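Local coordinates for protein ORC2 (Aeropyrum pernix, PDB 1W5T) that binds DNA and takes part in regulating DNA replication, joining an ATP-binding AAA+ ATPase domain to a C-terminal winged-helix domain, at residues T72-R75 with V76-A80; L100-I103 with L104-V108; K348-G351 with Y352-H356; H361-L365 with G366-A370. One frame throughout, in Å; residues are numbered along the deposited sequence.

Contact 1: T72-R75 with V76-A80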
loop_
_atom_site.group_PDB
_atom_site.type_symbol
_atom_site.label_atom_id
_atom_site.label_comp_id
_atom_site.label_asym_id
_atom_site.label_seq_id
_atom_site.Cartn_x
_atom_site.Cartn_y
_atom_site.Cartn_z
ATOM N N THR A 72 4.821 -13.238 -4.259
ATOM C CA THR A 72 5.412 -13.347 -5.591
ATOM C C THR A 72 6.862 -13.849 -5.539
ATOM O O THR A 72 7.284 -14.741 -6.307
ATOM C CB THR A 72 5.379 -11.963 -6.231
ATOM O OG1 THR A 72 4.032 -11.666 -6.573
ATOM C CG2 THR A 72 6.101 -11.969 -7.543
ATOM N N VAL A 73 7.616 -13.244 -4.624
ATOM C CA VAL A 73 8.999 -13.561 -4.445
ATOM C C VAL A 73 9.106 -15.012 -3.966
ATOM O O VAL A 73 9.978 -15.789 -4.421
ATOM C CB VAL A 73 9.653 -12.554 -3.469
ATOM C CG1 VAL A 73 11.018 -13.041 -3.031
ATOM C CG2 VAL A 73 9.737 -11.154 -4.162
ATOM N N LYS A 74 8.183 -15.385 -3.088
ATOM C CA LYS A 74 8.090 -16.762 -2.631
ATOM C C LYS A 74 7.913 -17.704 -3.823
ATOM O O LYS A 74 8.667 -18.675 -3.953
ATOM C CB LYS A 74 6.987 -16.934 -1.575
ATOM C CG LYS A 74 6.963 -18.287 -0.883
ATOM C CD LYS A 74 5.830 -18.353 0.183
ATOM C CE LYS A 74 4.418 -18.673 -0.418
ATOM N NZ LYS A 74 3.232 -18.306 0.469
ATOM N N ARG A 75 6.976 -17.393 -4.710
ATOM C CA ARG A 75 6.808 -18.168 -5.954
ATOM C C ARG A 75 8.019 -18.202 -6.872
ATOM O O ARG A 75 8.341 -19.244 -7.405
ATOM C CB ARG A 75 5.547 -17.719 -6.722
ATOM C CG ARG A 75 4.270 -18.081 -5.932
ATOM C CD ARG A 75 3.975 -19.570 -5.899
ATOM N NE ARG A 75 3.755 -20.039 -7.265
ATOM C CZ ARG A 75 4.552 -20.797 -8.044
ATOM N NH1 ARG A 75 5.714 -21.318 -7.629
ATOM N NH2 ARG A 75 4.124 -21.044 -9.286
ATOM N N VAL A 76 8.670 -17.064 -7.088
ATOM C CA VAL A 76 9.889 -17.059 -7.893
ATOM C C VAL A 76 10.889 -18.106 -7.307
ATOM O O VAL A 76 11.405 -18.992 -8.007
ATOM C CB VAL A 76 10.487 -15.651 -7.965
ATOM C CG1 VAL A 76 11.848 -15.663 -8.637
ATOM C CG2 VAL A 76 9.535 -14.731 -8.728
ATOM N N SER A 77 11.100 -18.029 -6.008
ATOM C CA SER A 77 11.955 -18.969 -5.294
ATOM C C SER A 77 11.541 -20.450 -5.448
ATOM O O SER A 77 12.412 -21.289 -5.757
ATOM C CB SER A 77 11.999 -18.596 -3.809
ATOM O OG SER A 77 13.215 -19.010 -3.218
ATOM N N GLU A 78 10.259 -20.793 -5.229
ATOM C CA GLU A 78 9.856 -22.190 -5.452
ATOM C C GLU A 78 10.114 -22.652 -6.898
ATOM O O GLU A 78 10.708 -23.726 -7.109
ATOM C CB GLU A 78 8.415 -22.553 -5.052
ATOM C CG GLU A 78 7.592 -21.526 -4.300
ATOM C CD GLU A 78 6.161 -22.019 -3.940
ATOM O OE1 GLU A 78 5.760 -23.114 -4.417
ATOM O OE2 GLU A 78 5.442 -21.282 -3.182
ATOM N N ALA A 79 9.688 -21.840 -7.873
ATOM C CA ALA A 79 9.824 -22.221 -9.286
ATOM C C ALA A 79 11.303 -22.340 -9.713
ATOM O O ALA A 79 11.664 -23.220 -10.520
ATOM C CB ALA A 79 9.075 -21.275 -10.190
ATOM N N ALA A 80 12.155 -21.492 -9.155
ATOM C CA ALA A 80 13.547 -21.516 -9.554
ATOM C C ALA A 80 14.254 -22.739 -8.958
ATOM O O ALA A 80 15.166 -23.294 -9.571
ATOM C CB ALA A 80 14.271 -20.212 -9.185
#

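Contact 2: L100-I103 with L104-V108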
loop_
_atom_site.group_PDB
_atom_site.type_symbol
_atom_site.label_atom_id
_atom_site.label_comp_id
_atom_site.label_asym_id
_atom_site.label_seq_id
_atom_site.Cartn_x
_atom_site.Cartn_y
_atom_site.Cartn_z
ATOM N N LEU A 100 20.682 4.656 2.598
ATOM C CA LEU A 100 21.012 3.495 1.797
ATOM C C LEU A 100 21.924 2.549 2.574
ATOM O O LEU A 100 21.849 1.317 2.429
ATOM C CB LEU A 100 21.675 3.914 0.479
ATOM C CG LEU A 100 21.744 2.866 -0.645
ATOM C CD1 LEU A 100 20.362 2.492 -1.205
ATOM C CD2 LEU A 100 22.635 3.344 -1.787
ATOM N N TYR A 101 22.786 3.124 3.409
ATOM C CA TYR A 101 23.660 2.311 4.226
ATOM C C TYR A 101 22.816 1.365 5.103
ATOM O O TYR A 101 23.163 0.196 5.253
ATOM C CB TYR A 101 24.619 3.166 5.073
ATOM C CG TYR A 101 25.373 2.320 6.088
ATOM C CD1 TYR A 101 26.615 1.766 5.791
ATOM C CD2 TYR A 101 24.813 2.047 7.348
ATOM C CE1 TYR A 101 27.281 0.965 6.745
ATOM C CE2 TYR A 101 25.459 1.275 8.274
ATOM C CZ TYR A 101 26.680 0.737 7.978
ATOM O OH TYR A 101 27.306 -0.039 8.928
ATOM N N THR A 102 21.730 1.883 5.677
ATOM C CA THR A 102 20.881 1.076 6.549
ATOM C C THR A 102 20.061 0.050 5.755
ATOM O O THR A 102 20.005 -1.096 6.144
ATOM C CB THR A 102 19.960 1.970 7.454
ATOM O OG1 THR A 102 20.767 2.871 8.222
ATOM C CG2 THR A 102 19.260 1.152 8.540
ATOM N N ILE A 103 19.466 0.461 4.641
ATOM C CA ILE A 103 18.767 -0.461 3.728
ATOM C C ILE A 103 19.644 -1.682 3.380
ATOM O O ILE A 103 19.234 -2.846 3.541
ATOM C CB ILE A 103 18.242 0.313 2.464
ATOM C CG1 ILE A 103 17.040 1.186 2.860
ATOM C CG2 ILE A 103 17.850 -0.648 1.320
ATOM C CD1 ILE A 103 16.873 2.468 2.071
ATOM N N LEU A 104 20.886 -1.381 2.988
ATOM C CA LEU A 104 21.860 -2.392 2.631
ATOM C C LEU A 104 22.246 -3.338 3.760
ATOM O O LEU A 104 22.378 -4.555 3.556
ATOM C CB LEU A 104 23.106 -1.753 2.038
ATOM C CG LEU A 104 22.928 -1.173 0.647
ATOM C CD1 LEU A 104 24.308 -0.761 0.225
ATOM C CD2 LEU A 104 22.328 -2.118 -0.356
ATOM N N SER A 105 22.413 -2.819 4.960
ATOM C CA SER A 105 22.850 -3.731 6.017
ATOM C C SER A 105 21.679 -4.611 6.446
ATOM O O SER A 105 21.852 -5.768 6.830
ATOM C CB SER A 105 23.498 -2.978 7.177
ATOM O OG SER A 105 22.554 -2.125 7.791
ATOM N N LEU A 106 20.473 -4.084 6.328
ATOM C CA LEU A 106 19.293 -4.921 6.498
ATOM C C LEU A 106 19.262 -6.025 5.421
ATOM O O LEU A 106 19.042 -7.186 5.739
ATOM C CB LEU A 106 18.002 -4.077 6.510
ATOM C CG LEU A 106 17.790 -3.259 7.797
ATOM C CD1 LEU A 106 16.604 -2.299 7.627
ATOM C CD2 LEU A 106 17.637 -4.112 9.088
ATOM N N ILE A 107 19.537 -5.688 4.166
ATOM C CA ILE A 107 19.556 -6.720 3.128
ATOM C C ILE A 107 20.615 -7.837 3.406
ATOM O O ILE A 107 20.285 -9.018 3.255
ATOM C CB ILE A 107 19.673 -6.109 1.684
ATOM C CG1 ILE A 107 18.423 -5.297 1.318
ATOM C CG2 ILE A 107 19.937 -7.190 0.655
ATOM C CD1 ILE A 107 18.644 -4.320 0.172
ATOM N N VAL A 108 21.852 -7.477 3.815
ATOM C CA VAL A 108 22.850 -8.506 4.189
ATOM C C VAL A 108 22.464 -9.389 5.395
ATOM O O VAL A 108 22.664 -10.603 5.331
ATOM C CB VAL A 108 24.374 -8.014 4.320
ATOM C CG1 VAL A 108 24.623 -6.634 3.796
ATOM C CG2 VAL A 108 24.929 -8.191 5.746
#

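Contact 3: K348-G351 with Y352-H356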
loop_
_atom_site.group_PDB
_atom_site.type_symbol
_atom_site.label_atom_id
_atom_site.label_comp_id
_atom_site.label_asym_id
_atom_site.label_seq_id
_atom_site.Cartn_x
_atom_site.Cartn_y
_atom_site.Cartn_z
ATOM N N LYS A 348 -9.427 35.918 2.987
ATOM C CA LYS A 348 -10.137 36.291 1.755
ATOM C C LYS A 348 -10.150 35.120 0.724
ATOM O O LYS A 348 -9.126 34.440 0.536
ATOM C CB LYS A 348 -9.662 37.643 1.165
ATOM C CG LYS A 348 -8.202 37.694 0.748
ATOM C CD LYS A 348 -8.040 37.869 -0.774
ATOM C CE LYS A 348 -6.561 37.796 -1.199
ATOM N NZ LYS A 348 -6.274 36.689 -2.173
ATOM N N PRO A 349 -11.310 34.861 0.107
ATOM C CA PRO A 349 -11.436 33.739 -0.844
ATOM C C PRO A 349 -10.493 33.900 -2.018
ATOM O O PRO A 349 -10.397 35.006 -2.536
ATOM C CB PRO A 349 -12.902 33.802 -1.308
ATOM C CG PRO A 349 -13.447 35.117 -0.844
ATOM C CD PRO A 349 -12.584 35.579 0.298
ATOM N N ARG A 350 -9.797 32.824 -2.385
ATOM C CA ARG A 350 -8.924 32.792 -3.550
ATOM C C ARG A 350 -9.724 32.850 -4.859
ATOM O O ARG A 350 -10.886 32.435 -4.905
ATOM C CB ARG A 350 -8.071 31.526 -3.532
ATOM C CG ARG A 350 -7.128 31.358 -2.345
ATOM C CD ARG A 350 -6.067 32.476 -2.181
ATOM N NE ARG A 350 -4.805 32.174 -2.857
ATOM C CZ ARG A 350 -3.705 31.707 -2.254
ATOM N NH1 ARG A 350 -3.690 31.464 -0.941
ATOM N NH2 ARG A 350 -2.604 31.478 -2.977
ATOM N N GLY A 351 -9.111 33.383 -5.912
ATOM C CA GLY A 351 -9.763 33.549 -7.194
ATOM C C GLY A 351 -10.076 32.228 -7.876
ATOM O O GLY A 351 -9.559 31.172 -7.491
ATOM N N TYR A 352 -10.905 32.286 -8.904
ATOM C CA TYR A 352 -11.330 31.104 -9.623
ATOM C C TYR A 352 -10.209 30.155 -10.064
ATOM O O TYR A 352 -10.299 28.948 -9.849
ATOM C CB TYR A 352 -12.156 31.521 -10.828
ATOM C CG TYR A 352 -13.571 31.880 -10.472
ATOM C CD1 TYR A 352 -13.973 33.202 -10.406
ATOM C CD2 TYR A 352 -14.513 30.890 -10.207
ATOM C CE1 TYR A 352 -15.277 33.532 -10.076
ATOM C CE2 TYR A 352 -15.820 31.207 -9.883
ATOM C CZ TYR A 352 -16.197 32.528 -9.814
ATOM O OH TYR A 352 -17.503 32.842 -9.500
ATOM N N THR A 353 -9.174 30.713 -10.670
ATOM C CA THR A 353 -8.027 29.990 -11.208
ATOM C C THR A 353 -7.362 29.124 -10.123
ATOM O O THR A 353 -7.231 27.914 -10.282
ATOM C CB THR A 353 -7.034 31.047 -11.812
ATOM O OG1 THR A 353 -6.962 30.895 -13.231
ATOM C CG2 THR A 353 -5.593 30.887 -11.297
ATOM N N GLN A 354 -7.003 29.754 -9.004
ATOM C CA GLN A 354 -6.401 29.040 -7.906
ATOM C C GLN A 354 -7.374 28.015 -7.330
ATOM O O GLN A 354 -6.988 26.902 -7.025
ATOM C CB GLN A 354 -5.856 30.007 -6.846
ATOM C CG GLN A 354 -5.013 29.335 -5.768
ATOM C CD GLN A 354 -3.654 28.845 -6.282
ATOM O OE1 GLN A 354 -2.684 29.602 -6.265
ATOM N NE2 GLN A 354 -3.582 27.588 -6.726
ATOM N N TYR A 355 -8.645 28.380 -7.273
ATOM C CA TYR A 355 -9.726 27.537 -6.757
ATOM C C TYR A 355 -9.840 26.186 -7.434
ATOM O O TYR A 355 -10.038 25.173 -6.758
ATOM C CB TYR A 355 -11.057 28.285 -6.898
ATOM C CG TYR A 355 -12.297 27.499 -6.542
ATOM C CD1 TYR A 355 -12.573 27.167 -5.221
ATOM C CD2 TYR A 355 -13.218 27.124 -7.519
ATOM C CE1 TYR A 355 -13.726 26.472 -4.871
ATOM C CE2 TYR A 355 -14.374 26.441 -7.173
ATOM C CZ TYR A 355 -14.609 26.116 -5.835
ATOM O OH TYR A 355 -15.732 25.412 -5.450
ATOM N N HIS A 356 -9.763 26.216 -8.764
ATOM C CA HIS A 356 -9.885 25.058 -9.648
ATOM C C HIS A 356 -8.702 24.122 -9.537
ATOM O O HIS A 356 -8.861 22.933 -9.695
ATOM C CB HIS A 356 -10.058 25.515 -11.112
ATOM C CG HIS A 356 -11.360 26.209 -11.375
ATOM N ND1 HIS A 356 -11.596 26.956 -12.516
ATOM C CD2 HIS A 356 -12.506 26.261 -10.647
ATOM C CE1 HIS A 356 -12.825 27.445 -12.472
ATOM N NE2 HIS A 356 -13.400 27.037 -11.351
#

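Contact 4: H361-L365 with G366-A370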
loop_
_atom_site.group_PDB
_atom_site.type_symbol
_atom_site.label_atom_id
_atom_site.label_comp_id
_atom_site.label_asym_id
_atom_site.label_seq_id
_atom_site.Cartn_x
_atom_site.Cartn_y
_atom_site.Cartn_z
ATOM N N HIS A 361 -6.632 19.024 -7.299
ATOM C CA HIS A 361 -5.718 18.346 -6.407
ATOM C C HIS A 361 -6.423 17.428 -5.413
ATOM O O HIS A 361 -5.963 16.310 -5.185
ATOM C CB HIS A 361 -4.846 19.336 -5.676
ATOM C CG HIS A 361 -3.715 18.692 -4.970
ATOM N ND1 HIS A 361 -3.465 18.891 -3.629
ATOM C CD2 HIS A 361 -2.794 17.798 -5.403
ATOM C CE1 HIS A 361 -2.427 18.157 -3.269
ATOM N NE2 HIS A 361 -1.995 17.493 -4.329
ATOM N N LEU A 362 -7.529 17.904 -4.828
ATOM C CA LEU A 362 -8.346 17.109 -3.919
ATOM C C LEU A 362 -8.805 15.871 -4.643
ATOM O O LEU A 362 -8.791 14.791 -4.069
ATOM C CB LEU A 362 -9.590 17.867 -3.373
ATOM C CG LEU A 362 -9.349 18.988 -2.328
ATOM C CD1 LEU A 362 -10.568 19.890 -2.059
ATOM C CD2 LEU A 362 -8.729 18.499 -1.007
ATOM N N THR A 363 -9.198 16.028 -5.903
ATOM C CA THR A 363 -9.676 14.912 -6.685
ATOM C C THR A 363 -8.568 13.876 -6.910
ATOM O O THR A 363 -8.779 12.675 -6.731
ATOM C CB THR A 363 -10.253 15.410 -8.036
ATOM O OG1 THR A 363 -11.557 15.950 -7.798
ATOM C CG2 THR A 363 -10.509 14.242 -8.978
ATOM N N SER A 364 -7.395 14.358 -7.288
ATOM C CA SER A 364 -6.273 13.476 -7.580
ATOM C C SER A 364 -5.761 12.778 -6.335
ATOM O O SER A 364 -5.093 11.740 -6.438
ATOM C CB SER A 364 -5.151 14.232 -8.268
ATOM O OG SER A 364 -4.503 15.046 -7.361
ATOM N N LEU A 365 -6.094 13.317 -5.161
ATOM C CA LEU A 365 -5.669 12.690 -3.911
ATOM C C LEU A 365 -6.690 11.643 -3.518
ATOM O O LEU A 365 -6.548 11.007 -2.474
ATOM C CB LEU A 365 -5.478 13.688 -2.760
ATOM C CG LEU A 365 -4.218 14.571 -2.675
ATOM C CD1 LEU A 365 -4.417 15.729 -1.673
ATOM C CD2 LEU A 365 -2.937 13.790 -2.328
ATOM N N GLY A 366 -7.715 11.497 -4.359
ATOM C CA GLY A 366 -8.796 10.564 -4.127
ATOM C C GLY A 366 -9.729 10.929 -2.998
ATOM O O GLY A 366 -10.521 10.100 -2.559
ATOM N N LEU A 367 -9.628 12.153 -2.506
ATOM C CA LEU A 367 -10.441 12.585 -1.366
ATOM C C LEU A 367 -11.869 12.920 -1.791
ATOM O O LEU A 367 -12.797 12.804 -1.003
ATOM C CB LEU A 367 -9.826 13.796 -0.657
ATOM C CG LEU A 367 -8.565 13.508 0.141
ATOM C CD1 LEU A 367 -7.903 14.801 0.596
ATOM C CD2 LEU A 367 -8.905 12.588 1.323
ATOM N N VAL A 368 -12.018 13.356 -3.039
ATOM C CA VAL A 368 -13.300 13.784 -3.545
ATOM C C VAL A 368 -13.491 13.211 -4.936
ATOM O O VAL A 368 -12.552 13.177 -5.725
ATOM C CB VAL A 368 -13.481 15.362 -3.482
ATOM C CG1 VAL A 368 -12.687 15.983 -2.369
ATOM C CG2 VAL A 368 -13.160 16.060 -4.782
ATOM N N ASP A 369 -14.689 12.714 -5.235
ATOM C CA ASP A 369 -14.990 12.376 -6.639
ATOM C C ASP A 369 -15.655 13.564 -7.344
ATOM O O ASP A 369 -16.423 14.331 -6.748
ATOM C CB ASP A 369 -15.835 11.099 -6.823
ATOM C CG ASP A 369 -15.505 10.003 -5.816
ATOM O OD1 ASP A 369 -14.382 9.452 -5.837
ATOM O OD2 ASP A 369 -16.338 9.601 -4.986
ATOM N N ALA A 370 -15.312 13.690 -8.620
ATOM C CA ALA A 370 -15.844 14.705 -9.516
ATOM C C ALA A 370 -16.499 14.016 -10.715
ATOM O O ALA A 370 -15.953 13.050 -11.262
ATOM C CB ALA A 370 -14.741 15.627 -9.981
#

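Contact 1: T72-R75 with V76-A80
Arg75 and Glu78 face each other one turn apart on helix 65-82, the helix that starts in the ATP-binding P-loop (Lys65, Thr66, Thr67) of the AAA+ domain. Four successive i to i+4 bonds satisfy the backbone here. Val76 N gives to Thr72 O at 2.8 Å and Ser77 N to Val73 O at 3.0 Å; Glu78 N and Ala79 N use Lys74 O and Arg75 O in the same way. The two hydroxyls find acceptors outside this stretch, Thr72 OG1 on Leu68 O one turn back and Ser77 OG on Val87 O at the start of strand 87-93. Buried Val73 packs on strands 87-93 and 139-145, and Val76 on Leu141 and on Leu39 of helix 28-43.

The charged pair is looser. Arg75, bent at chi2 (-71°) and chi3 (-62°), folds forward, toward the C-terminal end of the helix, and brings NH1 to 3.7 Å from Glu78 OE1, a long salt bridge. The planes of guanidinium and carboxylate stand 62° apart, too steep for a flat two-pronged pairing, and Glu78 CB lies at the guanidinium edge. The other oxygen, Glu78 OE2, rests 3.5 Å from Arg75 CD. Lys74 NZ stays 5.2 Å from Glu78 OE2, not in contact, though its charge may still favour the carboxylate. With an alanine at Arg75 the guanidinium is gone, and the Glu78 carboxylate would probably lose the closer of these two positive neighbours and swing more freely. Glu78 itself runs extended beyond CG, and that CG lies 3.1 Å from Lys74 O.

Contact 2: L100-I103 with L104-V108
Ile103 and Ile107 make the close part of this contact, lying side by side and pointing the same way on helix 100-111. The branch that touches is Ile103 CG2, set anti to the backbone N, and it meets Ile107 CD1 at 3.9 Å. Ile107 CG1 also sits 3.4 Å from Ile103 O, the carbonyl that accepts Ile107 N at 2.9 Å. Leu100 and Leu104 are buried too, but their CG atoms stand 4.4 Å apart; Leu104 CG instead approaches Leu100 O, at 3.2 Å.

This apolar flank packs on the parallel five-stranded sheet of the AAA+ domain through Ile103, which reaches strand 139-145, and Ile107, which reaches both that strand and strand 87-93; Leu100 and Leu104 pack on Ala122 of helix 122-136.

The other flank is partly exposed and more polar. With chi1 at 64°, Ser105 OG sits between its own N and carbonyl carbon, a rotation that lets it reach back to Thr102 O at 3.2 Å. The approach is oblique, with a C=O...OG angle of 116°, whereas Leu106 N comes to the same oxygen at 3.0 Å nearly along the carbonyl bond, so two donors grip Thr102 O. A valine in place of Ser105 would lack the hydroxyl, and Thr102 O would probably keep only the Leu106 amide of this pair. Thr102 OG1 turns instead to Asn99 OD1. Tyr101 passes Ser105 at a distance, CE2 being 4.5 Å from OG, and its hydroxyl bonds to Val117 O.

Contact 3: K348-G351 with Y352-H356
Gly351 O receives Tyr355 N at 2.9 Å, with an N-H...O angle of 157° and the donor nearly along the carbonyl bond. This is the opening i to i+4 bond of helix 352-364, the second helix of a helix-turn-helix pair with helix 330-345 in the winged-helix domain, in the place where such domains usually carry their recognition helix. Gly351 is the N-cap residue and has no side chain to cap with; its carbonyl starts the helical bonding, and Tyr355 CB packs 3.3 Å from that same oxygen.

Two residues of helix 330-345 bind the turn: Arg334 bonds to Arg350 O and makes cation-pi contacts with Tyr352 and Tyr355, while Tyr337 OH binds Arg350 N and the Tyr337 ring meets that of Tyr355.

The side-chain contact beside this cap is soft. Arg350 and Gln354 run side by side, pointing the same way: Gln354 CG, anti to the backbone N (chi1 -171°), lies alongside Arg350, whose chain bends at chi2 and chi3. Arg350 NH2 stays 3.8 Å from Gln354 OE1, and the guanidinium and amide planes are 86° apart, so the two polar groups adjoin without a matched bond. Arg350 NE lies 4.1 Å from Gln354 CG.

Contact 4: H361-L365 with G366-A370
A Schellman motif ends helix 352-364 of the winged-helix domain and turns the chain into strand 368-372. Its two backward bonds are Leu367 N to Leu362 O at 3.2 Å, nearly along the carbonyl bond, and Gly366 N to Thr363 O at 2.9 Å, where the donor stands 59° out of the carbonyl plane. Gly366 has a phi of +70°, a positive value that residues with a side chain seldom adopt, and a beta carbon here would come 2.8 Å from Leu365 O, a clash.

The apolar side chains close over this turn. Leu362 and Leu367 cross obliquely, their CD2 and CD1 atoms 4.1 Å apart, the apolar pairing characteristic of a Schellman motif, between the two residues that its i to i-5 bond joins. Leu362 CB also meets Val368 CG1 at 3.8 Å. Thr363 and Val368 cross at about a right angle: with chi1 at -78°, Thr363 OG1 is anti to the carbonyl carbon and lies 3.4 Å from Val368 CG2, while its hydroxyl has a weak bond to Leu359 O. Thr363 CA also makes a C-H...O contact with Val368 O, 3.5 Å away.

Leu362, Leu367 and Val368 all rest on Leu314 of helix 308-322. Beyond the turn, Asp369 pairs with Arg385 of strand 382-386 through both a backbone bond and a salt bridge, and Ala370 touches Thr382 and Phe384 on that strand, the middle one of the three-stranded antiparallel sheet.

How the contacts relate
From the N terminus the four contacts follow in series; none nests in or crosses another, and each joins adjoining residues, so none closes a long loop. Contact 1 lies on helix 65-82 and contact 2 on helix 100-111, joined by strand 87-93; both helices pack on the parallel AAA+ sheet through strands 87-93 and 139-145, and the two contact centres are about 23 Å apart. Contacts 3 and 4 mark the two ends of helix 352-364 in the winged-helix domain, one at its entry from helix 330-345, the other at its exit into strand 368-372, with their centres about 17 Å apart. Contacts 1 and 3, in different domains, are about 53 Å apart between centres.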